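PDB 1M7S: catalase from Pseudomonas syringae, which decomposes hydrogen peroxide into water and oxygen at a heme cofactor, protecting the cell from peroxide damage. Local coordinates for residues S72-F77 and P315-S320; E81-F86 and F112-G117; T128-D133 and T169-L174; V165-R170 and T407-F412. All coordinates share one frame; numbering follows the deposited sequence.

Contact 1 of 4, residues S72-F77 and P315-S320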
loop_
_atom_site.group_PDB
_atom_site.type_symbol
_atom_site.label_atom_id
_atom_site.label_comp_id
_atom_site.label_asym_id
_atom_site.label_seq_id
_atom_site.Cartn_x
_atom_site.Cartn_y
_atom_site.Cartn_z
ATOM N N SER A 72 21.064 -9.686 34.522
ATOM C CA SER A 72 21.051 -8.940 33.247
ATOM C C SER A 72 21.913 -7.694 33.300
ATOM O O SER A 72 21.918 -6.992 34.299
ATOM C CB SER A 72 19.584 -8.577 32.911
ATOM O OG SER A 72 19.497 -7.901 31.656
ATOM N N LYS A 73 22.571 -7.444 32.202
ATOM C CA LYS A 73 23.331 -6.198 32.031
ATOM C C LYS A 73 22.431 -5.050 31.576
ATOM O O LYS A 73 22.905 -3.903 31.417
ATOM C CB LYS A 73 24.483 -6.426 31.101
ATOM C CG LYS A 73 24.113 -6.711 29.643
ATOM C CD LYS A 73 25.353 -7.185 28.900
ATOM C CE LYS A 73 24.989 -7.674 27.514
ATOM N NZ LYS A 73 26.151 -8.090 26.698
ATOM N N ALA A 74 21.154 -5.273 31.264
ATOM C CA ALA A 74 20.352 -4.161 30.725
ATOM C C ALA A 74 20.134 -3.009 31.689
ATOM O O ALA A 74 19.688 -3.203 32.815
ATOM C CB ALA A 74 19.015 -4.664 30.188
ATOM N N THR A 75 20.355 -1.782 31.193
ATOM C CA THR A 75 20.160 -0.570 32.001
ATOM C C THR A 75 18.796 -0.365 32.597
ATOM O O THR A 75 18.632 0.183 33.709
ATOM C CB THR A 75 20.541 0.692 31.146
ATOM O OG1 THR A 75 21.855 0.458 30.640
ATOM C CG2 THR A 75 20.585 1.959 31.990
ATOM N N VAL A 76 17.702 -0.818 31.940
ATOM C CA VAL A 76 16.352 -0.686 32.469
ATOM C C VAL A 76 16.163 -1.323 33.831
ATOM O O VAL A 76 15.296 -0.913 34.613
ATOM C CB VAL A 76 15.321 -1.258 31.425
ATOM C CG1 VAL A 76 15.504 -2.766 31.268
ATOM C CG2 VAL A 76 13.906 -0.916 31.816
ATOM N N PHE A 77 16.966 -2.319 34.232
ATOM C CA PHE A 77 16.880 -2.972 35.499
ATOM C C PHE A 77 17.842 -2.400 36.568
ATOM O O PHE A 77 17.779 -2.884 37.693
ATOM C CB PHE A 77 17.220 -4.456 35.329
ATOM C CG PHE A 77 16.363 -5.207 34.334
ATOM C CD1 PHE A 77 16.958 -5.894 33.289
ATOM C CD2 PHE A 77 14.985 -5.200 34.457
ATOM C CE1 PHE A 77 16.168 -6.612 32.394
ATOM C CE2 PHE A 77 14.199 -5.895 33.563
ATOM C CZ PHE A 77 14.792 -6.609 32.523
ATOM N N PRO A 315 20.549 -5.206 24.645
ATOM C CA PRO A 315 21.630 -6.078 25.114
ATOM C C PRO A 315 21.331 -6.444 26.549
ATOM O O PRO A 315 21.003 -5.579 27.368
ATOM C CB PRO A 315 22.923 -5.259 24.923
ATOM C CG PRO A 315 22.523 -4.386 23.728
ATOM C CD PRO A 315 21.090 -3.962 24.071
ATOM N N GLY A 316 21.346 -7.722 26.893
ATOM C CA GLY A 316 21.004 -8.181 28.232
ATOM C C GLY A 316 19.665 -8.923 28.260
ATOM O O GLY A 316 19.289 -9.486 29.277
ATOM N N ILE A 317 18.913 -8.848 27.157
ATOM C CA ILE A 317 17.581 -9.478 27.151
ATOM C C ILE A 317 17.447 -10.165 25.807
ATOM O O ILE A 317 17.687 -9.535 24.770
ATOM C CB ILE A 317 16.421 -8.473 27.294
ATOM C CG1 ILE A 317 16.572 -7.546 28.481
ATOM C CG2 ILE A 317 15.127 -9.294 27.360
ATOM C CD1 ILE A 317 15.524 -6.515 28.818
ATOM N N GLU A 318 17.143 -11.450 25.815
ATOM C CA GLU A 318 17.028 -12.173 24.532
ATOM C C GLU A 318 15.814 -13.115 24.687
ATOM O O GLU A 318 15.391 -13.479 25.779
ATOM C CB GLU A 318 18.284 -13.020 24.290
ATOM C CG GLU A 318 19.627 -12.363 24.090
ATOM C CD GLU A 318 20.838 -13.209 23.797
ATOM O OE1 GLU A 318 20.769 -14.452 23.592
ATOM O OE2 GLU A 318 21.978 -12.657 23.755
ATOM N N PRO A 319 15.335 -13.609 23.567
ATOM C CA PRO A 319 14.323 -14.657 23.518
ATOM C C PRO A 319 14.889 -16.011 23.973
ATOM O O PRO A 319 16.075 -16.314 23.780
ATOM C CB PRO A 319 13.886 -14.766 22.055
ATOM C CG PRO A 319 15.066 -14.212 21.329
ATOM C CD PRO A 319 15.878 -13.282 22.228
ATOM N N SER A 320 14.049 -16.771 24.675
ATOM C CA SER A 320 14.429 -18.137 25.055
ATOM C C SER A 320 14.030 -19.024 23.868
ATOM O O SER A 320 13.487 -18.506 22.873
ATOM C CB SER A 320 13.652 -18.551 26.304
ATOM O OG SER A 320 12.282 -18.699 25.869
#
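An ST turn at Ser72, in the loop between barrel strands 55-64 and 82-90, is pinned to Gly316 just ahead of the short strand 317-319. Ser72 OG works in both directions: it accepts from Ala74 N on a nearly straight N-H (168°), closing the turn, and donates to Gly316 O at 2.9 Å. The carbonyl is met from the side, with the hydroxyl above its plane and a C=O...OG angle of 114°. OG is trans to the serine's own backbone N (chi1 -178°), which directs it at Gly316. Lys73 runs its extended chain along the backbone of Pro315 and Gly316, CG lying 3.7 Å from Gly316 CA and CE 3.7 Å from Gly316 N. Its NZ passes beyond them to bond Lys389 O. The rest of the contact is mainly apolar. Ala74 CB packs 4.1 Å from Ile317 CG1 and also touches the Pro315 carbonyl, while Ile317 CD1, at the end of a straight chain, comes within 3.6 Å of Phe77 CE1. The methyl approaches this ring obliquely. Val76 CG1 lies over the centre of one face of the same ring, so the 3-10 turn 75-77 packs on itself as it receives Ile317. Pro315 also touches Val11 of the second subunit. Strand 196-199 binds the two segments together: Val199 makes backbone hydrogen bonds to both Lys73 and Gly316, and Leu198 is touched by the side chains of Ser72 and Ile317. Val76 reaches Phe112 and Thr114 of strand 107-114.

Contact 2 of 4, residues E81-F86 and F112-G117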
loop_
_atom_site.group_PDB
_atom_site.type_symbol
_atom_site.label_atom_id
_atom_site.label_comp_id
_atom_site.label_asym_id
_atom_site.label_seq_id
_atom_site.Cartn_x
_atom_site.Cartn_y
_atom_site.Cartn_z
ATOM N N GLU A 81 16.851 3.317 38.221
ATOM C CA GLU A 81 16.745 3.813 36.857
ATOM C C GLU A 81 15.262 4.065 36.561
ATOM O O GLU A 81 14.474 3.146 36.764
ATOM C CB GLU A 81 17.300 2.817 35.837
ATOM C CG GLU A 81 17.100 3.278 34.392
ATOM C CD GLU A 81 18.194 4.185 33.892
ATOM O OE1 GLU A 81 19.179 4.381 34.654
ATOM O OE2 GLU A 81 18.153 4.685 32.740
ATOM N N LYS A 82 14.961 5.231 36.001
ATOM C CA LYS A 82 13.557 5.546 35.664
ATOM C C LYS A 82 13.449 5.568 34.158
ATOM O O LYS A 82 14.218 6.250 33.469
ATOM C CB LYS A 82 13.178 6.892 36.274
ATOM C CG LYS A 82 11.712 7.172 36.470
ATOM C CD LYS A 82 11.499 8.410 37.335
ATOM C CE LYS A 82 12.242 8.366 38.663
ATOM N NZ LYS A 82 11.806 7.240 39.557
ATOM N N THR A 83 12.466 4.791 33.644
ATOM C CA THR A 83 12.301 4.666 32.208
ATOM C C THR A 83 10.850 4.992 31.808
ATOM O O THR A 83 9.965 4.414 32.413
ATOM C CB THR A 83 12.574 3.176 31.853
ATOM O OG1 THR A 83 13.989 2.905 32.057
ATOM C CG2 THR A 83 12.266 2.902 30.399
ATOM N N PRO A 84 10.660 5.898 30.906
ATOM C CA PRO A 84 9.295 6.210 30.416
ATOM C C PRO A 84 8.752 4.959 29.718
ATOM O O PRO A 84 9.515 4.273 29.063
ATOM C CB PRO A 84 9.443 7.315 29.393
ATOM C CG PRO A 84 10.909 7.659 29.382
ATOM C CD PRO A 84 11.690 6.585 30.117
ATOM N N VAL A 85 7.450 4.758 29.769
ATOM C CA VAL A 85 6.802 3.679 29.053
ATOM C C VAL A 85 5.583 4.159 28.269
ATOM O O VAL A 85 4.963 5.177 28.622
ATOM C CB VAL A 85 6.293 2.589 30.037
ATOM C CG1 VAL A 85 7.426 1.954 30.890
ATOM C CG2 VAL A 85 5.243 3.043 31.045
ATOM N N PHE A 86 5.120 3.294 27.363
ATOM C CA PHE A 86 3.842 3.475 26.694
ATOM C C PHE A 86 3.195 2.090 26.922
ATOM O O PHE A 86 3.906 1.099 26.628
ATOM C CB PHE A 86 3.999 3.832 25.223
ATOM C CG PHE A 86 2.654 4.084 24.564
ATOM C CD1 PHE A 86 2.238 5.373 24.334
ATOM C CD2 PHE A 86 1.831 2.993 24.252
ATOM C CE1 PHE A 86 0.988 5.642 23.763
ATOM C CE2 PHE A 86 0.577 3.280 23.668
ATOM C CZ PHE A 86 0.146 4.561 23.458
ATOM N N PHE A 112 9.206 -0.036 26.715
ATOM C CA PHE A 112 10.059 0.716 27.675
ATOM C C PHE A 112 11.054 1.528 26.867
ATOM O O PHE A 112 11.759 0.959 26.028
ATOM C CB PHE A 112 10.866 -0.260 28.507
ATOM C CG PHE A 112 10.172 -1.093 29.525
ATOM C CD1 PHE A 112 9.567 -2.303 29.169
ATOM C CD2 PHE A 112 10.124 -0.725 30.857
ATOM C CE1 PHE A 112 8.979 -3.111 30.128
ATOM C CE2 PHE A 112 9.529 -1.528 31.805
ATOM C CZ PHE A 112 8.943 -2.748 31.465
ATOM N N TYR A 113 11.095 2.846 26.992
ATOM C CA TYR A 113 11.987 3.648 26.168
ATOM C C TYR A 113 13.324 3.770 26.953
ATOM O O TYR A 113 13.513 4.823 27.558
ATOM C CB TYR A 113 11.399 5.006 25.897
ATOM C CG TYR A 113 10.077 5.043 25.106
ATOM C CD1 TYR A 113 10.084 5.105 23.747
ATOM C CD2 TYR A 113 8.886 5.043 25.790
ATOM C CE1 TYR A 113 8.885 5.168 23.015
ATOM C CE2 TYR A 113 7.653 5.123 25.103
ATOM C CZ TYR A 113 7.695 5.183 23.726
ATOM O OH TYR A 113 6.495 5.264 23.032
ATOM N N THR A 114 14.051 2.670 26.975
ATOM C CA THR A 114 15.255 2.612 27.828
ATOM C C THR A 114 16.414 3.378 27.233
ATOM O O THR A 114 16.509 3.754 26.077
ATOM C CB THR A 114 15.782 1.198 28.159
ATOM O OG1 THR A 114 16.683 0.753 27.152
ATOM C CG2 THR A 114 14.621 0.203 28.312
ATOM N N ALA A 115 17.402 3.539 28.135
ATOM C CA ALA A 115 18.644 4.235 27.745
ATOM C C ALA A 115 19.517 3.405 26.844
ATOM O O ALA A 115 20.546 3.932 26.385
ATOM C CB ALA A 115 19.364 4.523 29.091
ATOM N N ASP A 116 19.227 2.147 26.541
ATOM C CA ASP A 116 19.898 1.278 25.633
ATOM C C ASP A 116 19.038 0.969 24.372
ATOM O O ASP A 116 19.470 0.171 23.555
ATOM C CB ASP A 116 20.182 -0.131 26.177
ATOM C CG ASP A 116 20.823 -0.277 27.514
ATOM O OD1 ASP A 116 21.492 0.694 27.959
ATOM O OD2 ASP A 116 20.659 -1.391 28.095
ATOM N N GLY A 117 17.901 1.607 24.267
ATOM C CA GLY A 117 17.004 1.340 23.118
ATOM C C GLY A 117 15.635 0.946 23.662
ATOM O O GLY A 117 15.372 0.714 24.859
HETATM O O HOH W 1 16.632 2.993 30.929
#
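A water molecule is gripped from three sides where Glu81 and Thr83 face Ala115: it accepts from Ala115 N and donates to Glu81 OE2 and Thr83 OG1, each at 2.9 Å. It links the two segments where the strand pairing gives way to the turn. The glutamate chain bends at chi2 (86°), which brings OE2 back to the water and to within 3.8 Å of Ala115 CB; OE1 forms a salt bridge with Lys78. The strands themselves are antiparallel, with Val85 and Phe112 as a non-hydrogen-bonded pair. Next to it, Tyr113 N bonds Pro84 O at 3.0 Å with an N-H...O angle of 174°. The same carbonyl oxygen lies at the edge of the Tyr113 ring, 3.4 Å from CD2. The ring runs on past Val85 until Tyr113 OH rests 3.6 Å from Phe86 CB; that hydroxyl bonds Val349 O. On the face of Val85 and Phe112, the two side chains lie side by side and point the same way, Val85 CG1 being 3.8 Å from Phe112 CD2. Thr83 CG2 adds to this group at the edge of the Phe112 ring and packs 3.6 Å from Tyr113 N. After Tyr113 the chain turns back in a type I turn, where Thr114 OG1 accepts from Asp116 N in an ST turn and donates to Gly117 O. Within the catalase barrel, strand 82-90 is flanked by strand 55-64, whose Phe62 meets the Phe112 ring edge-to-face, while strand 107-114 continues through the turn into strand 117-124, where Trp119 stacks on Phe112.

Contact 3 of 4, residues T128-D133 and T169-L174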
loop_
_atom_site.group_PDB
_atom_site.type_symbol
_atom_site.label_atom_id
_atom_site.label_comp_id
_atom_site.label_asym_id
_atom_site.label_seq_id
_atom_site.Cartn_x
_atom_site.Cartn_y
_atom_site.Cartn_z
ATOM N N THR A 128 -0.438 -18.169 30.829
ATOM C CA THR A 128 -0.168 -19.288 29.937
ATOM C C THR A 128 -0.937 -19.006 28.627
ATOM O O THR A 128 -1.868 -18.209 28.649
ATOM C CB THR A 128 -0.619 -20.644 30.505
ATOM O OG1 THR A 128 -1.954 -20.639 31.025
ATOM C CG2 THR A 128 0.356 -20.995 31.642
ATOM N N PHE A 129 -0.610 -19.767 27.598
ATOM C CA PHE A 129 -1.293 -19.598 26.305
ATOM C C PHE A 129 -1.915 -20.919 25.876
ATOM O O PHE A 129 -1.738 -21.945 26.563
ATOM C CB PHE A 129 -0.264 -19.123 25.275
ATOM C CG PHE A 129 -0.959 -18.383 24.160
ATOM C CD1 PHE A 129 -0.893 -18.854 22.851
ATOM C CD2 PHE A 129 -1.668 -17.227 24.438
ATOM C CE1 PHE A 129 -1.535 -18.150 21.857
ATOM C CE2 PHE A 129 -2.320 -16.530 23.436
ATOM C CZ PHE A 129 -2.257 -17.009 22.138
ATOM N N PHE A 130 -2.754 -20.911 24.857
ATOM C CA PHE A 130 -3.454 -22.117 24.447
ATOM C C PHE A 130 -2.564 -23.057 23.667
ATOM O O PHE A 130 -2.917 -24.253 23.611
ATOM C CB PHE A 130 -4.660 -21.731 23.576
ATOM C CG PHE A 130 -5.513 -20.647 24.201
ATOM C CD1 PHE A 130 -5.329 -19.309 23.883
ATOM C CD2 PHE A 130 -6.577 -21.007 25.003
ATOM C CE1 PHE A 130 -6.144 -18.334 24.444
ATOM C CE2 PHE A 130 -7.416 -20.051 25.552
ATOM C CZ PHE A 130 -7.192 -18.711 25.289
ATOM N N ILE A 131 -1.564 -22.514 22.952
ATOM C CA ILE A 131 -0.778 -23.429 22.113
ATOM C C ILE A 131 0.709 -23.286 22.442
ATOM O O ILE A 131 0.994 -22.338 23.169
ATOM C CB ILE A 131 -0.980 -23.131 20.612
ATOM C CG1 ILE A 131 -0.752 -21.653 20.343
ATOM C CG2 ILE A 131 -2.352 -23.628 20.174
ATOM C CD1 ILE A 131 -0.704 -21.265 18.848
ATOM N N ARG A 132 1.553 -24.218 21.974
ATOM C CA ARG A 132 2.959 -24.061 22.379
ATOM C C ARG A 132 3.921 -23.913 21.231
ATOM O O ARG A 132 5.145 -23.974 21.496
ATOM C CB ARG A 132 3.318 -25.293 23.255
ATOM C CG ARG A 132 3.066 -26.609 22.533
ATOM C CD ARG A 132 3.624 -27.780 23.303
ATOM N NE ARG A 132 3.192 -27.985 24.677
ATOM C CZ ARG A 132 2.508 -29.076 25.034
ATOM N NH1 ARG A 132 2.245 -29.256 26.326
ATOM N NH2 ARG A 132 2.088 -29.940 24.087
ATOM N N ASP A 133 3.403 -23.850 19.981
ATOM C CA ASP A 133 4.312 -23.697 18.848
ATOM C C ASP A 133 3.688 -22.670 17.929
ATOM O O ASP A 133 2.505 -22.824 17.634
ATOM C CB ASP A 133 4.606 -25.043 18.145
ATOM C CG ASP A 133 5.690 -24.963 17.098
ATOM O OD1 ASP A 133 5.638 -24.036 16.235
ATOM O OD2 ASP A 133 6.653 -25.809 17.036
ATOM N N THR A 169 -5.902 -27.049 27.408
ATOM C CA THR A 169 -6.799 -27.253 28.529
ATOM C C THR A 169 -6.606 -26.233 29.636
ATOM O O THR A 169 -7.592 -25.655 30.145
ATOM C CB THR A 169 -6.694 -28.694 29.083
ATOM O OG1 THR A 169 -6.841 -29.569 27.963
ATOM C CG2 THR A 169 -7.734 -29.104 30.132
ATOM N N ARG A 170 -5.355 -25.975 30.032
ATOM C CA ARG A 170 -5.193 -25.015 31.165
ATOM C C ARG A 170 -5.664 -23.628 30.761
ATOM O O ARG A 170 -6.398 -22.968 31.517
ATOM C CB ARG A 170 -3.680 -25.016 31.515
ATOM C CG ARG A 170 -3.389 -24.149 32.763
ATOM C CD ARG A 170 -1.879 -23.819 32.842
ATOM N NE ARG A 170 -1.699 -23.257 34.187
ATOM C CZ ARG A 170 -2.021 -22.075 34.719
ATOM N NH1 ARG A 170 -2.469 -21.045 34.029
ATOM N NH2 ARG A 170 -1.799 -21.964 36.034
ATOM N N THR A 171 -5.265 -23.111 29.610
ATOM C CA THR A 171 -5.682 -21.752 29.246
ATOM C C THR A 171 -7.147 -21.634 28.880
ATOM O O THR A 171 -7.769 -20.586 29.128
ATOM C CB THR A 171 -4.733 -21.110 28.220
ATOM O OG1 THR A 171 -3.400 -21.323 28.790
ATOM C CG2 THR A 171 -4.974 -19.630 28.038
ATOM N N LEU A 172 -7.811 -22.652 28.316
ATOM C CA LEU A 172 -9.251 -22.601 28.138
ATOM C C LEU A 172 -9.959 -22.558 29.485
ATOM O O LEU A 172 -11.015 -21.943 29.629
ATOM C CB LEU A 172 -9.747 -23.870 27.384
ATOM C CG LEU A 172 -9.314 -23.821 25.913
ATOM C CD1 LEU A 172 -9.542 -25.214 25.334
ATOM C CD2 LEU A 172 -10.131 -22.724 25.224
ATOM N N THR A 173 -9.381 -23.132 30.520
ATOM C CA THR A 173 -9.956 -23.067 31.889
ATOM C C THR A 173 -9.885 -21.630 32.359
ATOM O O THR A 173 -10.907 -21.091 32.837
ATOM C CB THR A 173 -9.131 -23.987 32.823
ATOM O OG1 THR A 173 -9.350 -25.313 32.345
ATOM C CG2 THR A 173 -9.514 -23.938 34.296
ATOM N N LEU A 174 -8.784 -20.912 32.105
ATOM C CA LEU A 174 -8.779 -19.495 32.470
ATOM C C LEU A 174 -9.802 -18.678 31.667
ATOM O O LEU A 174 -10.552 -17.833 32.143
ATOM C CB LEU A 174 -7.394 -18.862 32.109
ATOM C CG LEU A 174 -6.228 -19.290 32.996
ATOM C CD1 LEU A 174 -4.931 -18.667 32.439
ATOM C CD2 LEU A 174 -6.368 -18.840 34.456
HETATM O O HOH W 2 -2.999 -23.992 27.881
#
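Thr171, in the first turn of helix 169-176, points into the loop that follows barrel strand 117-124 and carries Phe129 of the heme pocket. Its CB lies 3.5 Å from Phe129 O. From there the side chain divides. OG1 goes to Thr128, hydrogen-bonding Thr128 OG1 at 2.7 Å, the two side chains running alongside each other in opposite senses. CG2 goes to Phe130 and sits over one face of its ring in a CH-pi contact, 3.6 Å from the centroid and only 15° off the normal. Chi1 of -50° sets this division, putting OG1 beside the helix N and CG2 trans to it. Leu172 CD2 extends the apolar patch, 3.8 Å from Phe130 CE2. Thr128 OG1 has a second partner in Arg170, whose extended chain crosses the threonine at about a right angle; NH1 donates at 3.1 Å, with the oxygen tilted 21° out of the guanidinium plane. Thus two helix side chains hold a single buried hydroxyl. Phe129 itself turns away from the helix, touching the heme and lying near Asn124, a predicted active-site residue; the loop therefore has one aromatic on the pocket and the next on the helix. A water joins the backbones, accepting from Thr171 N at 3.0 Å and donating to Phe129 O at 2.7 Å.

Contact 4 of 4, residues V165-R170 and T407-F412; sequences VPEATR and TREQNF
Van der Waals contact is centred on Pro166 and Asn411, whose side chains cross obliquely: Asn411 CB rests 3.5 Å from Pro166 O, and its ND2 lies 3.7 Å from Pro166 CG. Asn411 OD1 comes 3.3 Å from Glu167 CB. Beside this, Phe412 sets CZ 3.8 Å from Pro166 CB; this carbon and Thr169 OG1 both approach the Phe412 ring obliquely, while its own neighbour Asn411 places CB over the centre of one ring face. In this way the loop leading into helix 413-421, in the C-terminal helical region, is laid against residues 166-169, at the N-terminal side of helix 169-176. Pro166 O accepts from both the N and the hydroxyl of Thr169. The polar links across the contact run through water. One water accepts from Arg170 N and lies within hydrogen-bonding distance of Glu167 O and Asn411 O. Another donates to both Glu167 OE2 and Glu409 OE1, two carboxylate oxygens of like charge 4.5 Å apart. Their repulsion is probably eased by Arg132, which forms a salt bridge with Glu409 OE1 and also bonds Asn411 OD1. Asn411 ND2 in turn donates to Glu409 OE1 at 3.2 Å, approaching from above the carboxylate plane.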
loop_
_atom_site.group_PDB
_atom_site.type_symbol
_atom_site.label_atom_id
_atom_site.label_comp_id
_atom_site.label_asym_id
_atom_site.label_seq_id
_atom_site.Cartn_x
_atom_site.Cartn_y
_atom_site.Cartn_z
ATOM N N VAL A 165 -5.994 -30.512 20.443
ATOM C CA VAL A 165 -4.994 -29.735 21.175
ATOM C C VAL A 165 -5.179 -29.802 22.683
ATOM O O VAL A 165 -5.620 -28.892 23.381
ATOM C CB VAL A 165 -5.098 -28.253 20.701
ATOM C CG1 VAL A 165 -3.936 -27.413 21.280
ATOM C CG2 VAL A 165 -5.049 -28.095 19.181
ATOM N N PRO A 166 -4.799 -30.910 23.306
ATOM C CA PRO A 166 -4.903 -31.189 24.718
ATOM C C PRO A 166 -4.059 -30.205 25.559
ATOM O O PRO A 166 -4.448 -29.884 26.713
ATOM C CB PRO A 166 -4.406 -32.663 24.937
ATOM C CG PRO A 166 -3.615 -32.924 23.684
ATOM C CD PRO A 166 -4.161 -32.024 22.579
ATOM N N GLU A 167 -3.041 -29.615 24.940
ATOM C CA GLU A 167 -2.239 -28.591 25.618
ATOM C C GLU A 167 -3.003 -27.291 25.868
ATOM O O GLU A 167 -2.590 -26.484 26.735
ATOM C CB GLU A 167 -0.923 -28.358 24.903
ATOM C CG GLU A 167 -1.094 -27.741 23.506
ATOM C CD GLU A 167 -1.091 -28.837 22.420
ATOM O OE1 GLU A 167 -0.512 -28.509 21.341
ATOM O OE2 GLU A 167 -1.715 -29.935 22.624
ATOM N N ALA A 168 -4.140 -27.040 25.204
ATOM C CA ALA A 168 -4.972 -25.853 25.478
ATOM C C ALA A 168 -5.889 -25.908 26.703
ATOM O O ALA A 168 -6.434 -24.900 27.146
ATOM C CB ALA A 168 -5.886 -25.646 24.296
ATOM N N THR A 169 -5.902 -27.049 27.408
ATOM C CA THR A 169 -6.799 -27.253 28.529
ATOM C C THR A 169 -6.606 -26.233 29.636
ATOM O O THR A 169 -7.592 -25.655 30.145
ATOM C CB THR A 169 -6.694 -28.694 29.083
ATOM O OG1 THR A 169 -6.841 -29.569 27.963
ATOM C CG2 THR A 169 -7.734 -29.104 30.132
ATOM N N ARG A 170 -5.355 -25.975 30.032
ATOM C CA ARG A 170 -5.193 -25.015 31.165
ATOM C C ARG A 170 -5.664 -23.628 30.761
ATOM O O ARG A 170 -6.398 -22.968 31.517
ATOM C CB ARG A 170 -3.680 -25.016 31.515
ATOM C CG ARG A 170 -3.389 -24.149 32.763
ATOM C CD ARG A 170 -1.879 -23.819 32.842
ATOM N NE ARG A 170 -1.699 -23.257 34.187
ATOM C CZ ARG A 170 -2.021 -22.075 34.719
ATOM N NH1 ARG A 170 -2.469 -21.045 34.029
ATOM N NH2 ARG A 170 -1.799 -21.964 36.034
ATOM N N THR A 407 9.359 -32.973 24.405
ATOM C CA THR A 407 9.293 -34.294 25.005
ATOM C C THR A 407 8.561 -34.434 26.324
ATOM O O THR A 407 8.439 -35.578 26.816
ATOM C CB THR A 407 10.738 -34.809 25.220
ATOM O OG1 THR A 407 11.506 -33.858 25.975
ATOM C CG2 THR A 407 11.409 -35.039 23.880
ATOM N N ARG A 408 8.212 -33.376 27.020
ATOM C CA ARG A 408 7.447 -33.460 28.253
ATOM C C ARG A 408 6.158 -32.646 28.024
ATOM O O ARG A 408 6.354 -31.470 27.679
ATOM C CB ARG A 408 8.225 -32.773 29.397
ATOM C CG ARG A 408 9.372 -33.639 29.914
ATOM C CD ARG A 408 10.244 -32.827 30.891
ATOM N NE ARG A 408 11.018 -31.816 30.168
ATOM C CZ ARG A 408 11.883 -30.948 30.627
ATOM N NH1 ARG A 408 12.125 -30.877 31.918
ATOM N NH2 ARG A 408 12.487 -30.086 29.791
ATOM N N GLU A 409 4.976 -33.233 28.028
ATOM C CA GLU A 409 3.802 -32.347 27.776
ATOM C C GLU A 409 2.986 -31.986 28.995
ATOM O O GLU A 409 2.453 -30.857 29.069
ATOM C CB GLU A 409 2.903 -33.103 26.794
ATOM C CG GLU A 409 3.467 -33.180 25.370
ATOM C CD GLU A 409 2.340 -33.596 24.440
ATOM O OE1 GLU A 409 1.433 -32.793 24.090
ATOM O OE2 GLU A 409 2.350 -34.798 24.073
ATOM N N GLN A 410 2.729 -32.973 29.863
ATOM C CA GLN A 410 1.898 -32.770 31.069
ATOM C C GLN A 410 0.706 -31.854 30.795
ATOM O O GLN A 410 0.508 -30.783 31.388
ATOM C CB GLN A 410 2.809 -32.210 32.175
ATOM C CG GLN A 410 2.096 -32.293 33.538
ATOM C CD GLN A 410 2.851 -31.472 34.577
ATOM O OE1 GLN A 410 2.621 -30.285 34.800
ATOM N NE2 GLN A 410 3.817 -32.194 35.194
ATOM N N ASN A 411 -0.186 -32.288 29.889
ATOM C CA ASN A 411 -1.254 -31.375 29.470
ATOM C C ASN A 411 -2.387 -31.135 30.408
ATOM O O ASN A 411 -3.161 -30.200 30.111
ATOM C CB ASN A 411 -1.886 -31.862 28.142
ATOM C CG ASN A 411 -0.888 -31.818 27.010
ATOM O OD1 ASN A 411 -0.079 -30.892 26.843
ATOM N ND2 ASN A 411 -0.937 -32.862 26.220
ATOM N N PHE A 412 -2.568 -31.929 31.440
ATOM C CA PHE A 412 -3.754 -31.794 32.285
ATOM C C PHE A 412 -3.519 -31.409 33.738
ATOM O O PHE A 412 -4.457 -30.930 34.392
ATOM C CB PHE A 412 -4.565 -33.130 32.230
ATOM C CG PHE A 412 -4.708 -33.649 30.824
ATOM C CD1 PHE A 412 -3.942 -34.720 30.382
ATOM C CD2 PHE A 412 -5.520 -32.985 29.919
ATOM C CE1 PHE A 412 -4.023 -35.165 29.062
ATOM C CE2 PHE A 412 -5.606 -33.454 28.601
ATOM C CZ PHE A 412 -4.868 -34.534 28.168
HETATM O O HOH W 3 -2.934 -27.449 29.273
HETATM O O HOH W 4 -0.199 -32.130 21.869
HETATM O O HOH W 5 -0.279 -28.546 28.131
#

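Overall arrangement
From the N terminus, residues 72-77 open the long loop that contact 1 closes at 315-320. Contact 2 lies inside it, joining neighbouring barrel strands across a short span, and contact 3 follows in series, tying the loop after strand 117-124 to helix 169-176; it too is nested in contact 1. Contact 4 starts just ahead of that helix, shares Thr169 and Arg170 with contact 3, and crosses contact 1 by closing only at 407-412. Contacts 1 and 2 touch through Thr75 and Asp116 at one side of the barrel. Contacts 3 and 4, with centres about 8 Å apart, meet through Arg132 and join the heme-side loop to the stretch that leads into helix 413-421.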